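Local coordinates for protein cysteine hydrolase (Pseudomonas syringae pv. phaseolicola 1448A, PDB 3IRV) that probably acts as a hydrolase of the isochorismatase-like cysteine hydrolase family, its substrate unassigned, at residues I73-D77 / G78-G82; A189-V192 / Q193-S196. All coordinates share one frame; numbering follows the deposited sequence. Where two conformers were deposited one is given.

Contact 1 of 2, residues I73-D77 / G78-G82; sequences IVRGD and GSDTG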
loop_
_atom_site.group_PDB
_atom_site.type_symbol
_atom_site.label_atom_id
_atom_site.label_comp_id
_atom_site.label_asym_id
_atom_site.label_seq_id
_atom_site.Cartn_x
_atom_site.Cartn_y
_atom_site.Cartn_z
ATOM N N ILE A 73 -7.999 -10.941 -12.470
ATOM C CA ILE A 73 -8.098 -11.857 -13.607
ATOM C C ILE A 73 -6.945 -11.540 -14.568
ATOM O O ILE A 73 -6.695 -10.348 -14.883
ATOM C CB ILE A 73 -9.430 -11.669 -14.353
ATOM C CG1 ILE A 73 -10.627 -12.074 -13.475
ATOM C CG2 ILE A 73 -9.450 -12.549 -15.630
ATOM C CD1 ILE A 73 -11.963 -12.000 -14.196
ATOM N N VAL A 74 -6.258 -12.593 -15.030
ATOM C CA VAL A 74 -5.185 -12.458 -16.034
ATOM C C VAL A 74 -5.521 -13.311 -17.262
ATOM O O VAL A 74 -6.435 -14.148 -17.213
ATOM C CB VAL A 74 -3.806 -12.835 -15.460
ATOM C CG1 VAL A 74 -3.477 -11.994 -14.200
ATOM C CG2 VAL A 74 -3.782 -14.341 -15.092
ATOM N N ARG A 75 -4.788 -13.116 -18.365
ATOM C CA ARG A 75 -5.156 -13.771 -19.620
ATOM C C ARG A 75 -4.976 -15.278 -19.529
ATOM O O ARG A 75 -5.800 -16.026 -20.082
ATOM C CB ARG A 75 -4.322 -13.208 -20.765
ATOM C CG ARG A 75 -4.834 -11.847 -21.259
ATOM C CD ARG A 75 -3.710 -11.003 -21.885
ATOM N NE ARG A 75 -4.228 -9.704 -22.340
ATOM C CZ ARG A 75 -4.416 -8.643 -21.553
ATOM N NH1 ARG A 75 -4.136 -8.715 -20.265
ATOM N NH2 ARG A 75 -4.924 -7.505 -22.057
ATOM N N GLY A 76 -3.934 -15.707 -18.813
ATOM C CA GLY A 76 -3.612 -17.120 -18.710
ATOM C C GLY A 76 -2.376 -17.562 -19.466
ATOM O O GLY A 76 -1.850 -18.674 -19.203
ATOM N N ASP A 77 -1.903 -16.734 -20.407
ATOM C CA ASP A 77 -0.745 -17.100 -21.233
ATOM C C ASP A 77 0.573 -16.528 -20.717
ATOM O O ASP A 77 1.604 -16.699 -21.359
ATOM C CB ASP A 77 -0.957 -16.714 -22.718
ATOM C CG ASP A 77 -1.122 -15.222 -22.931
ATOM O OD1 ASP A 77 -1.037 -14.432 -21.956
ATOM O OD2 ASP A 77 -1.328 -14.827 -24.113
ATOM N N GLY A 78 0.531 -15.818 -19.587
ATOM C CA GLY A 78 1.741 -15.193 -19.042
ATOM C C GLY A 78 2.136 -13.855 -19.663
ATOM O O GLY A 78 3.113 -13.225 -19.213
ATOM N N SER A 79 1.383 -13.396 -20.675
ATOM C CA SER A 79 1.711 -12.117 -21.354
ATOM C C SER A 79 1.509 -10.884 -20.477
ATOM O O SER A 79 2.073 -9.813 -20.762
ATOM C CB SER A 79 0.931 -11.944 -22.653
ATOM O OG SER A 79 -0.446 -11.789 -22.378
ATOM N N ASP A 80 0.756 -11.050 -19.388
ATOM C CA ASP A 80 0.345 -9.921 -18.546
ATOM C C ASP A 80 0.725 -10.143 -17.093
ATOM O O ASP A 80 0.177 -9.487 -16.195
ATOM C CB ASP A 80 -1.163 -9.661 -18.670
ATOM C CG ASP A 80 -2.005 -10.906 -18.413
ATOM O OD1 ASP A 80 -1.450 -11.977 -18.015
ATOM O OD2 ASP A 80 -3.239 -10.806 -18.581
ATOM N N THR A 81 1.656 -11.086 -16.866
ATOM C CA THR A 81 2.175 -11.338 -15.519
ATOM C C THR A 81 3.689 -11.367 -15.560
ATOM O O THR A 81 4.305 -12.098 -16.359
ATOM C CB THR A 81 1.662 -12.657 -14.917
ATOM O OG1 THR A 81 1.964 -13.763 -15.797
ATOM C CG2 THR A 81 0.162 -12.580 -14.659
ATOM N N GLY A 82 4.287 -10.503 -14.749
ATOM C CA GLY A 82 5.748 -10.433 -14.603
ATOM C C GLY A 82 6.039 -10.640 -13.129
ATOM O O GLY A 82 6.192 -11.787 -12.675
HETATM O O HOH W 1 -1.502 -14.678 -17.825
#
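R75 arches over D80 in a loop containing a type I turn from G78 to T81, where one carboxylate oxygen of D80 takes both a backbone and a side-chain N-H of R75. From CB outward, the arginine follows D80 OD2: CB, CG and CD all pass close, and CD also lies 3.4 Å from S79 OG. The chain runs extended from CG to NE, then turns about the CD-NE bond (chi4 82°), which brings NH1 back to D80 OD2 at 2.8 Å. That salt bridge lies in the guanidinium plane but on the anti side of OD2, the guanidinium and carboxylate planes 78° apart. The syn lone pair of OD2 takes the backbone N of R75, also at 2.8 Å. D80 OD1 receives a water proton, and the same water accepts from the N of G76 and of G78, bridging the two halves of the loop. D77 OD1 accepts from both S79 N (2.9 Å) and S79 OG (2.7 Å), the former from above its carboxylate plane. On the buried side V74 CG1 meets T81 CG2 at 3.7 Å. The loop leads from strand 66-72 to helix 83-87, with V74 and T81 packed on helix 91-94 and T81 OG1 bonded to R85 and D92.

Contact 2 of 2, residues A189-V192 / Q193-S196; sequences AADV and QRIS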
loop_
_atom_site.group_PDB
_atom_site.type_symbol
_atom_site.label_atom_id
_atom_site.label_comp_id
_atom_site.label_asym_id
_atom_site.label_seq_id
_atom_site.Cartn_x
_atom_site.Cartn_y
_atom_site.Cartn_z
ATOM N N ALA A 189 -4.330 -13.770 10.834
ATOM C CA ALA A 189 -5.289 -12.848 10.205
ATOM C C ALA A 189 -5.738 -11.752 11.147
ATOM O O ALA A 189 -5.848 -10.588 10.741
ATOM C CB ALA A 189 -6.502 -13.590 9.631
ATOM N N ALA A 190 -5.954 -12.096 12.423
ATOM C CA ALA A 190 -6.381 -11.079 13.409
ATOM C C ALA A 190 -5.336 -9.974 13.572
ATOM O O ALA A 190 -5.675 -8.795 13.670
ATOM C CB ALA A 190 -6.666 -11.728 14.754
ATOM N N ASP A 191 -4.064 -10.348 13.573
ATOM C CA ASP A 191 -3.008 -9.349 13.702
ATOM C C ASP A 191 -2.906 -8.481 12.443
ATOM O O ASP A 191 -2.768 -7.258 12.535
ATOM C CB ASP A 191 -1.701 -10.022 14.030
ATOM C CG ASP A 191 -1.601 -10.373 15.520
ATOM O OD1 ASP A 191 -2.463 -9.931 16.310
ATOM O OD2 ASP A 191 -0.661 -11.063 15.893
ATOM N N VAL A 192 -2.985 -9.124 11.276
ATOM C CA VAL A 192 -3.023 -8.391 10.004
ATOM C C VAL A 192 -4.143 -7.368 10.030
ATOM O O VAL A 192 -3.915 -6.199 9.711
ATOM C CB VAL A 192 -3.205 -9.345 8.808
ATOM C CG1 VAL A 192 -3.401 -8.555 7.516
ATOM C CG2 VAL A 192 -1.961 -10.221 8.646
ATOM N N GLN A 193 -5.336 -7.820 10.400
ATOM C CA GLN A 193 -6.519 -6.966 10.431
ATOM C C GLN A 193 -6.368 -5.772 11.386
ATOM O O GLN A 193 -6.673 -4.637 10.991
ATOM C CB GLN A 193 -7.750 -7.798 10.794
ATOM C CG GLN A 193 -9.089 -7.036 10.623
ATOM C CD GLN A 193 -9.617 -7.053 9.193
ATOM O OE1 GLN A 193 -8.955 -7.541 8.287
ATOM N NE2 GLN A 193 -10.815 -6.462 8.988
ATOM N N ARG A 194 -5.900 -6.039 12.616
ATOM C CA ARG A 194 -5.656 -5.017 13.637
ATOM C C ARG A 194 -4.704 -3.949 13.098
ATOM O O ARG A 194 -4.970 -2.745 13.184
ATOM C CB ARG A 194 -5.043 -5.691 14.880
ATOM C CG ARG A 194 -4.563 -4.752 15.971
ATOM C CD ARG A 194 -4.309 -5.523 17.268
ATOM N NE ARG A 194 -3.273 -6.541 17.135
ATOM C CZ ARG A 194 -1.980 -6.352 17.410
ATOM N NH1 ARG A 194 -1.531 -5.172 17.861
ATOM N NH2 ARG A 194 -1.129 -7.362 17.263
ATOM N N ILE A 195 -3.586 -4.393 12.538
ATOM C CA ILE A 195 -2.585 -3.454 12.036
ATOM C C ILE A 195 -3.100 -2.683 10.820
ATOM O O ILE A 195 -2.907 -1.475 10.739
ATOM C CB ILE A 195 -1.231 -4.164 11.725
ATOM C CG1 ILE A 195 -0.372 -4.292 12.994
ATOM C CG2 ILE A 195 -0.354 -3.275 10.825
ATOM C CD1 ILE A 195 -0.942 -5.037 14.130
ATOM N N SER A 196 -3.790 -3.365 9.910
ATOM C CA SER A 196 -4.301 -2.714 8.706
ATOM C C SER A 196 -5.341 -1.636 9.028
ATOM O O SER A 196 -5.255 -0.503 8.537
ATOM C CB SER A 196 -4.920 -3.745 7.764
ATOM O OG SER A 196 -5.411 -3.110 6.601
HETATM O O HOH W 2 -4.849 -9.266 17.366
#
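D191 and R194 run side by side on a flank of helix 189-204 that faces the second subunit. In the R194 conformer described here, one of two, they join through a salt bridge, D191 OD1 to R194 NH2 at 3.0 Å. The arginine bends at chi3 (62°), which swings its guanidinium round to the aspartate one turn back. OD1 lies in the guanidinium plane, yet NH2 reaches it from above the carboxylate plane, the two planes being 79° apart. A water gives a proton to D191 OD1 and accepts one from R194 NE, closing a small ring on this looser, hydrated flank. R194 and D191 of the second subunit form long, weak ion pairs with this pair; a weak hydrogen bond joins R194 NH1 to the carbonyl of A186 of the same subunit. I195 CD1 sits 3.7 Å above the centre of the guanidinium face, shielding it with a methyl group. The alternate arginine leaves all these contacts less certain.

The backbone bonds beneath are those of a regular alpha-helix, each N-H reaching the carbonyl four residues earlier: Q193 N to A189 O at 2.8 Å, I195 N to D191 O at 3.0 Å, and S196 N to V192 O at 2.8 Å. They belong to the isochorismatase-like alpha/beta fold.

The inner side is tight: V192, buried, packs against A176, Y179 and V187 and against N150 of helix 149-162. Q193, bent at chi2, sends its amide away from the preceding turn: OE1 accepts from the hydroxyl of T149, while NE2 donates to the carbonyl of N174 and to a bound glycerol, probably from the crystallisation liquor. S196, in the conformer described, bonds through OG to E154 OE1, while its CB lies 3.3 Å from V192 O.

Read from the N terminus, the chain reaches contact 1 as it leaves strand 66-72, a member of the parallel sheet, and contact 1 closes the short loop that leads into helix 83-87. Strands 115-119 and 141-147, helix 149-162 and strand 166-170 follow, among other elements, before contact 2 begins in the first turns of helix 189-204. The two are therefore in series, neither enclosing nor crossing the other; in each, two consecutive segments meet and side chains a few residues apart are joined. Their centres lie 30 Å apart and their nearest atoms about 21 Å apart. Contact 1 shapes a strand-to-helix connection, whereas contact 2 lies on a helix that packs against helix 149-162 and meets the second subunit.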